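Local coordinates for probable Brix domain-containing ribosomal biogenesis protein (Methanothermobacter thermautotrophicus, PDB 1W94) that probably takes part in ribosome biogenesis, as an archaeal Imp4-like, RNA-binding protein built on the Brix domain, at residues Arg28-Arg32 and Gly33-Leu37. Sequence-based numbering, arbitrary orientation.
Sequences RYINR and GKMSL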
# COMPACT_ATOMS: atom_id res chain seq x y z
N ARG A 28 -0.35 -5.12 10.22
CA ARG A 28 -0.58 -6.55 10.47
C ARG A 28 -1.25 -7.25 9.28
O ARG A 28 -2.26 -6.77 8.76
CB ARG A 28 -1.43 -6.73 11.72
CG ARG A 28 -2.02 -8.12 11.84
CD ARG A 28 -2.36 -8.43 13.27
NE ARG A 28 -3.63 -7.84 13.69
CZ ARG A 28 -4.77 -8.52 13.82
NH1 ARG A 28 -4.80 -9.83 13.53
NH2 ARG A 28 -5.88 -7.89 14.22
N TYR A 29 -0.68 -8.38 8.83
CA TYR A 29 -1.26 -9.13 7.71
C TYR A 29 -2.03 -10.37 8.17
O TYR A 29 -1.53 -11.15 8.98
CB TYR A 29 -0.17 -9.58 6.73
CG TYR A 29 -0.69 -10.41 5.58
CD1 TYR A 29 -1.27 -9.79 4.47
CD2 TYR A 29 -0.60 -11.81 5.61
CE1 TYR A 29 -1.75 -10.52 3.40
CE2 TYR A 29 -1.10 -12.56 4.54
CZ TYR A 29 -1.66 -11.89 3.43
OH TYR A 29 -2.15 -12.59 2.36
N ILE A 30 -3.23 -10.57 7.63
CA ILE A 30 -3.97 -11.82 7.87
C ILE A 30 -4.43 -12.47 6.57
O ILE A 30 -4.82 -11.77 5.63
CB ILE A 30 -5.20 -11.62 8.80
CG1 ILE A 30 -6.19 -10.64 8.17
CG2 ILE A 30 -4.74 -11.17 10.21
CD1 ILE A 30 -7.62 -10.76 8.70
N ASN A 31 -4.43 -13.80 6.53
CA ASN A 31 -4.97 -14.50 5.37
C ASN A 31 -6.47 -14.28 5.35
O ASN A 31 -7.16 -14.35 6.40
CB ASN A 31 -4.63 -16.02 5.39
CG ASN A 31 -3.12 -16.30 5.20
OD1 ASN A 31 -2.50 -15.86 4.22
ND2 ASN A 31 -2.53 -17.05 6.13
N ARG A 32 -6.99 -14.06 4.17
CA ARG A 32 -8.38 -13.69 4.06
C ARG A 32 -9.27 -14.89 4.35
O ARG A 32 -10.37 -14.74 4.91
CB ARG A 32 -8.67 -13.08 2.69
CG ARG A 32 -10.15 -12.71 2.43
CD ARG A 32 -10.66 -11.64 3.39
NE ARG A 32 -12.05 -11.27 3.11
CZ ARG A 32 -12.43 -10.34 2.25
NH1 ARG A 32 -11.52 -9.64 1.55
NH2 ARG A 32 -13.73 -10.07 2.08
N GLY A 33 -8.78 -16.08 3.98
CA GLY A 33 -9.58 -17.29 4.04
C GLY A 33 -10.94 -17.06 3.38
O GLY A 33 -11.02 -16.61 2.23
N LYS A 34 -12.00 -17.34 4.11
CA LYS A 34 -13.35 -17.21 3.58
C LYS A 34 -14.19 -16.14 4.31
O LYS A 34 -15.43 -16.17 4.27
CB LYS A 34 -14.06 -18.58 3.63
CG LYS A 34 -13.59 -19.61 2.62
CD LYS A 34 -14.53 -20.86 2.73
CE LYS A 34 -13.94 -22.09 2.06
NZ LYS A 34 -13.72 -21.94 0.58
N MSE A 35 -13.53 -15.19 4.96
CA MSE A 35 -14.23 -14.14 5.71
C MSE A 35 -14.91 -13.11 4.82
O MSE A 35 -14.40 -12.73 3.77
CB MSE A 35 -13.25 -13.39 6.62
CG MSE A 35 -12.54 -14.31 7.60
SE MSE A 35 -11.31 -13.23 8.66
CE MSE A 35 -12.33 -12.95 10.11
N SER A 36 -16.06 -12.64 5.28
CA SER A 36 -16.65 -11.41 4.80
C SER A 36 -15.81 -10.23 5.29
O SER A 36 -15.01 -10.35 6.21
CB SER A 36 -18.08 -11.27 5.33
OG SER A 36 -18.05 -11.11 6.74
N LEU A 37 -16.00 -9.08 4.65
CA LEU A 37 -15.38 -7.84 5.10
C LEU A 37 -15.76 -7.53 6.52
O LEU A 37 -14.92 -7.07 7.29
CB LEU A 37 -15.81 -6.69 4.21
CG LEU A 37 -14.74 -5.65 3.97
CD1 LEU A 37 -13.59 -6.32 3.20
CD2 LEU A 37 -15.36 -4.51 3.16
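R32 and M35 close a type II' beta turn that carries the chain from strand 28-29 toward helix 37-44. The backbone N of M35 donates to R32 O at 3.2 Å in a nearly straight bond (168°), and G33 takes the second position of the turn with positive phi. The R32 side chain then ties the same two residues together again. Its CB lies against G33 N, 3.3 Å away, and CG, anti to the backbone N (chi1 177°), stays about 4.0 Å from G33 N and G33 O. A bend at chi2 (62°) takes the chain on past CD, which comes to 3.9 Å from M35 O. NE makes the main bond, 2.8 Å to M35 O, with the oxygen near the guanidinium plane at its edge; seen from the acceptor, the donor sits above the carbonyl plane. R32 NH2 adds a weak bond to M35 O at 3.2 Å. R32 NH2 also comes within 3.9 Å of L37 CD1, while NH1 donates to T6 O of strand 3-6. Selenomethionine M35 lays its CG 3.5 Å from R32 O, and its SE meets I30 CD1 loosely. With an alanine at R32, M35 O and T6 O are likely to lose these donors, and the turn its tie to strand 3-6. Beyond the turn, S36 caps helix 37-44 through OG to D39 N. The guanidinium of buried R32 thus joins two backbone carbonyls, so its charge is probably eased by the carbonyl dipoles of M35 and T6.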